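Local coordinates for Box C/D snoRNA protein 1 (Saccharomyces cerevisiae, PDB 6THL) that is required for the accumulation of box C/D small nucleolar RNAs, acting in their processing and transport to the nucleolus and in ribosome biogenesis, at residues R13-S27 with L154-I166. Residues are numbered along the deposited sequence; the frame is centred on the assembly and turned at random.
Sequences RGVNCLMLPKGMQRS and LLKNTTVIEFPTI
The guanidinium of Arg26 lies flat on one face of the Phe163 ring, centres 3.6 Å apart and planes at 15°, with NH2 over the ring centre: a stacked cation-pi pair. At the guanidinium's edge sits the carbonyl O of Pro164, while NE donates to Ile161 O (2.8 Å), approaching from above the carbonyl plane. Arginine suits this place because Glu46 takes NH1 in a salt bridge and an acidic side chain of another protein's chain pairs with NE. Replacing this side chain by alanine is likely to cost the Phe163 ring its cation-pi partner and leave Glu46 without the positive charge it pairs with. Within the BCD1 domain, strands 15-18 and 159-161 pair in parallel in a small mixed sheet, Leu18 N bonding to Val160 O at 2.9 Å. On one face of it, the Asn16 amide donates through ND2 to the Thr159 hydroxyl, the side chains lying side by side; on the other, Cys17 SG meets Val160 CG2. Branched, apolar Val15 suits packing against Val160 (CG1 to CG2 3.7 Å). Beyond the strands, Glu162 bends at chi2 (-89°), its carboxylate OE1 accepting a hydrogen bond from Leu20 N and OE2 one from Asn30 ND2.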
loop_
_atom_site.group_PDB
_atom_site.type_symbol
_atom_site.label_atom_id
_atom_site.label_comp_id
_atom_site.label_asym_id
_atom_site.label_seq_id
_atom_site.Cartn_x
_atom_site.Cartn_y
_atom_site.Cartn_z
ATOM N N ARG B 13 -29.329 -1.641 10.794
ATOM C CA ARG B 13 -29.989 -2.951 10.917
ATOM C C ARG B 13 -29.642 -3.720 12.178
ATOM O O ARG B 13 -29.358 -4.922 12.120
ATOM C CB ARG B 13 -29.682 -3.815 9.690
ATOM C CG ARG B 13 -29.874 -3.106 8.342
ATOM C CD ARG B 13 -31.346 -2.947 7.947
ATOM N NE ARG B 13 -31.953 -4.232 7.598
ATOM C CZ ARG B 13 -33.259 -4.454 7.514
ATOM N NH1 ARG B 13 -34.138 -3.487 7.749
ATOM N NH2 ARG B 13 -33.685 -5.657 7.194
ATOM N N GLY B 14 -29.661 -3.021 13.312
ATOM C CA GLY B 14 -29.328 -3.620 14.604
ATOM C C GLY B 14 -27.864 -3.502 14.932
ATOM O O GLY B 14 -27.495 -3.224 16.071
ATOM N N VAL B 15 -27.024 -3.694 13.923
ATOM C CA VAL B 15 -25.588 -3.731 14.123
ATOM C C VAL B 15 -25.048 -2.391 14.533
ATOM O O VAL B 15 -25.365 -1.357 13.895
ATOM C CB VAL B 15 -24.847 -4.136 12.852
ATOM C CG1 VAL B 15 -23.352 -3.953 13.052
ATOM C CG2 VAL B 15 -25.167 -5.582 12.518
ATOM N N ASN B 16 -24.220 -2.425 15.579
ATOM C CA ASN B 16 -23.604 -1.212 16.073
ATOM C C ASN B 16 -22.278 -0.932 15.354
ATOM O O ASN B 16 -21.276 -1.609 15.644
ATOM C CB ASN B 16 -23.388 -1.299 17.574
ATOM C CG ASN B 16 -22.611 -0.115 18.102
ATOM O OD1 ASN B 16 -23.110 1.014 18.172
ATOM N ND2 ASN B 16 -21.375 -0.363 18.466
ATOM N N CYS B 17 -22.263 0.063 14.441
ATOM C CA CYS B 17 -21.099 0.270 13.512
ATOM C C CYS B 17 -20.196 1.423 13.865
ATOM O O CYS B 17 -20.609 2.555 13.788
ATOM C CB CYS B 17 -21.564 0.431 12.071
ATOM S SG CYS B 17 -22.696 -0.879 11.670
ATOM N N LEU B 18 -18.955 1.148 14.239
ATOM C CA LEU B 18 -18.012 2.236 14.514
ATOM C C LEU B 18 -17.431 2.749 13.207
ATOM O O LEU B 18 -16.968 1.987 12.353
ATOM C CB LEU B 18 -16.891 1.816 15.464
ATOM C CG LEU B 18 -17.394 1.300 16.796
ATOM C CD1 LEU B 18 -16.241 0.892 17.700
ATOM C CD2 LEU B 18 -18.242 2.374 17.425
ATOM N N MET B 19 -17.484 4.064 13.083
ATOM C CA MET B 19 -17.152 4.738 11.863
ATOM C C MET B 19 -15.857 5.508 12.093
ATOM O O MET B 19 -15.717 6.289 13.037
ATOM C CB MET B 19 -18.324 5.637 11.447
ATOM C CG MET B 19 -19.572 4.818 11.127
ATOM S SD MET B 19 -19.405 3.954 9.539
ATOM C CE MET B 19 -20.042 2.354 9.972
ATOM N N LEU B 20 -14.890 5.247 11.231
ATOM C CA LEU B 20 -13.611 5.881 11.321
ATOM C C LEU B 20 -13.691 7.198 10.559
ATOM O O LEU B 20 -14.573 7.368 9.694
ATOM C CB LEU B 20 -12.600 4.911 10.726
ATOM C CG LEU B 20 -12.467 3.591 11.526
ATOM C CD1 LEU B 20 -11.514 2.604 10.852
ATOM C CD2 LEU B 20 -12.027 3.835 12.984
ATOM N N PRO B 21 -12.787 8.144 10.847
ATOM C CA PRO B 21 -12.644 9.285 9.918
ATOM C C PRO B 21 -12.363 8.792 8.509
ATOM O O PRO B 21 -11.666 7.801 8.303
ATOM C CB PRO B 21 -11.452 10.066 10.437
ATOM C CG PRO B 21 -10.947 9.354 11.635
ATOM C CD PRO B 21 -11.657 8.034 11.776
ATOM N N LYS B 22 -12.953 9.489 7.557
ATOM C CA LYS B 22 -13.046 9.054 6.153
ATOM C C LYS B 22 -11.676 8.895 5.457
ATOM O O LYS B 22 -11.483 8.023 4.576
ATOM C CB LYS B 22 -13.962 10.043 5.382
ATOM C CG LYS B 22 -15.473 9.768 5.504
ATOM C CD LYS B 22 -16.295 10.988 5.953
ATOM C CE LYS B 22 -17.669 10.588 6.523
ATOM N NZ LYS B 22 -18.450 11.741 7.073
ATOM N N GLY B 23 -10.724 9.726 5.886
ATOM C CA GLY B 23 -9.339 9.601 5.446
ATOM C C GLY B 23 -8.783 8.201 5.623
ATOM O O GLY B 23 -7.856 7.837 4.928
ATOM N N MET B 24 -9.349 7.408 6.538
ATOM C CA MET B 24 -8.726 6.155 6.911
ATOM C C MET B 24 -8.976 5.157 5.806
ATOM O O MET B 24 -10.042 5.144 5.223
ATOM C CB MET B 24 -9.252 5.642 8.252
ATOM C CG MET B 24 -8.934 6.531 9.441
ATOM S SD MET B 24 -7.179 6.589 9.842
ATOM C CE MET B 24 -7.169 8.194 10.621
ATOM N N GLN B 25 -7.958 4.358 5.505
ATOM C CA GLN B 25 -8.025 3.396 4.431
ATOM C C GLN B 25 -9.313 2.572 4.569
ATOM O O GLN B 25 -10.077 2.436 3.608
ATOM C CB GLN B 25 -6.764 2.517 4.439
ATOM C CG GLN B 25 -6.707 1.568 3.261
ATOM C CD GLN B 25 -5.309 1.190 2.827
ATOM O OE1 GLN B 25 -4.588 2.014 2.273
ATOM N NE2 GLN B 25 -4.931 -0.073 3.034
ATOM N N ARG B 26 -9.582 2.078 5.782
ATOM C CA ARG B 26 -10.716 1.200 6.030
ATOM C C ARG B 26 -11.995 1.912 5.658
ATOM O O ARG B 26 -12.920 1.307 5.089
ATOM C CB ARG B 26 -10.804 0.719 7.485
ATOM C CG ARG B 26 -11.984 -0.223 7.750
ATOM C CD ARG B 26 -11.844 -1.107 9.000
ATOM N NE ARG B 26 -12.904 -2.116 9.002
ATOM C CZ ARG B 26 -12.765 -3.401 8.684
ATOM N NH1 ARG B 26 -11.578 -3.915 8.445
ATOM N NH2 ARG B 26 -13.843 -4.199 8.679
ATOM N N SER B 27 -12.050 3.197 5.959
ATOM C CA SER B 27 -13.242 3.953 5.675
ATOM C C SER B 27 -13.506 3.891 4.186
ATOM O O SER B 27 -14.623 3.693 3.743
ATOM C CB SER B 27 -13.092 5.391 6.161
ATOM O OG SER B 27 -14.147 6.171 5.697
ATOM N N LEU B 154 -26.488 -13.116 12.497
ATOM C CA LEU B 154 -25.121 -13.226 13.057
ATOM C C LEU B 154 -24.527 -11.893 13.516
ATOM O O LEU B 154 -23.528 -11.887 14.228
ATOM C CB LEU B 154 -24.144 -13.828 12.044
ATOM C CG LEU B 154 -24.049 -15.344 11.905
ATOM C CD1 LEU B 154 -23.019 -15.725 10.835
ATOM C CD2 LEU B 154 -23.709 -16.002 13.236
ATOM N N LEU B 155 -25.094 -10.772 13.086
ATOM C CA LEU B 155 -24.477 -9.501 13.364
ATOM C C LEU B 155 -25.352 -8.641 14.250
ATOM O O LEU B 155 -24.862 -7.665 14.811
ATOM C CB LEU B 155 -24.121 -8.774 12.043
ATOM C CG LEU B 155 -22.917 -9.273 11.188
ATOM C CD1 LEU B 155 -22.833 -8.614 9.817
ATOM C CD2 LEU B 155 -21.591 -9.065 11.904
ATOM N N LYS B 156 -26.614 -9.029 14.448
ATOM C CA LYS B 156 -27.630 -8.092 14.962
ATOM C C LYS B 156 -27.234 -7.283 16.202
ATOM O O LYS B 156 -27.272 -6.050 16.173
ATOM C CB LYS B 156 -28.965 -8.776 15.205
ATOM C CG LYS B 156 -30.094 -7.795 15.491
ATOM C CD LYS B 156 -31.375 -8.550 15.817
ATOM C CE LYS B 156 -32.570 -7.632 16.031
ATOM N NZ LYS B 156 -33.786 -8.423 16.366
ATOM N N ASN B 157 -26.861 -7.941 17.288
ATOM C CA ASN B 157 -26.534 -7.193 18.502
ATOM C C ASN B 157 -25.032 -7.291 18.721
ATOM O O ASN B 157 -24.591 -7.737 19.764
ATOM C CB ASN B 157 -27.346 -7.772 19.678
ATOM C CG ASN B 157 -27.657 -6.744 20.762
ATOM O OD1 ASN B 157 -28.050 -5.615 20.478
ATOM N ND2 ASN B 157 -27.520 -7.156 22.017
ATOM N N THR B 158 -24.248 -6.944 17.699
ATOM C CA THR B 158 -22.776 -6.918 17.800
ATOM C C THR B 158 -22.269 -5.524 17.563
ATOM O O THR B 158 -23.019 -4.572 17.338
ATOM C CB THR B 158 -22.060 -7.772 16.726
ATOM O OG1 THR B 158 -22.649 -7.515 15.444
ATOM C CG2 THR B 158 -22.086 -9.269 17.054
ATOM N N THR B 159 -20.957 -5.416 17.581
ATOM C CA THR B 159 -20.311 -4.235 17.056
ATOM C C THR B 159 -19.298 -4.605 15.977
ATOM O O THR B 159 -18.618 -5.655 16.083
ATOM C CB THR B 159 -19.710 -3.428 18.216
ATOM O OG1 THR B 159 -20.797 -2.861 18.958
ATOM C CG2 THR B 159 -18.751 -2.305 17.734
ATOM N N VAL B 160 -19.240 -3.774 14.917
ATOM C CA VAL B 160 -18.160 -3.888 13.929
ATOM C C VAL B 160 -17.394 -2.616 13.808
ATOM O O VAL B 160 -17.891 -1.549 14.112
ATOM C CB VAL B 160 -18.660 -4.282 12.549
ATOM C CG1 VAL B 160 -19.066 -5.755 12.549
ATOM C CG2 VAL B 160 -19.793 -3.365 12.105
ATOM N N ILE B 161 -16.149 -2.723 13.396
ATOM C CA ILE B 161 -15.436 -1.533 12.985
ATOM C C ILE B 161 -15.719 -1.392 11.500
ATOM O O ILE B 161 -15.179 -2.125 10.637
ATOM C CB ILE B 161 -13.952 -1.604 13.291
ATOM C CG1 ILE B 161 -13.781 -1.366 14.784
ATOM C CG2 ILE B 161 -13.228 -0.498 12.530
ATOM C CD1 ILE B 161 -12.462 -1.808 15.327
ATOM N N GLU B 162 -16.649 -0.485 11.233
ATOM C CA GLU B 162 -17.135 -0.201 9.883
ATOM C C GLU B 162 -17.976 -1.346 9.300
ATOM O O GLU B 162 -18.981 -1.119 8.600
ATOM C CB GLU B 162 -15.971 0.174 8.930
ATOM C CG GLU B 162 -15.184 1.417 9.328
ATOM C CD GLU B 162 -15.730 2.712 8.768
ATOM O OE1 GLU B 162 -15.368 3.775 9.314
ATOM O OE2 GLU B 162 -16.490 2.689 7.786
ATOM N N PHE B 163 -17.568 -2.570 9.566
ATOM C CA PHE B 163 -18.098 -3.700 8.834
ATOM C C PHE B 163 -17.323 -4.917 9.294
ATOM O O PHE B 163 -16.108 -4.837 9.562
ATOM C CB PHE B 163 -18.022 -3.534 7.271
ATOM C CG PHE B 163 -16.608 -3.558 6.678
ATOM C CD1 PHE B 163 -16.090 -4.695 6.140
ATOM C CD2 PHE B 163 -15.825 -2.417 6.646
ATOM C CE1 PHE B 163 -14.814 -4.712 5.600
ATOM C CE2 PHE B 163 -14.548 -2.426 6.116
ATOM C CZ PHE B 163 -14.046 -3.572 5.579
ATOM N N PRO B 164 -18.018 -6.045 9.383
ATOM C CA PRO B 164 -17.433 -7.267 9.904
ATOM C C PRO B 164 -16.088 -7.629 9.292
ATOM O O PRO B 164 -15.873 -7.467 8.089
ATOM C CB PRO B 164 -18.468 -8.340 9.524
ATOM C CG PRO B 164 -19.316 -7.713 8.465
ATOM C CD PRO B 164 -19.366 -6.272 8.835
ATOM N N THR B 165 -15.201 -8.107 10.144
ATOM C CA THR B 165 -14.018 -8.816 9.713
ATOM C C THR B 165 -14.280 -10.280 10.131
ATOM O O THR B 165 -14.916 -10.511 11.164
ATOM C CB THR B 165 -12.786 -8.214 10.410
ATOM O OG1 THR B 165 -12.728 -6.798 10.138
ATOM C CG2 THR B 165 -11.517 -8.902 9.981
ATOM N N ILE B 166 -13.851 -11.259 9.333
ATOM C CA ILE B 166 -14.243 -12.639 9.563
ATOM C C ILE B 166 -13.104 -13.575 9.274
ATOM O O ILE B 166 -12.736 -13.761 8.115
ATOM C CB ILE B 166 -15.415 -13.107 8.668
ATOM C CG1 ILE B 166 -16.614 -12.151 8.705
ATOM C CG2 ILE B 166 -15.845 -14.515 9.081
ATOM C CD1 ILE B 166 -17.390 -12.169 9.996
#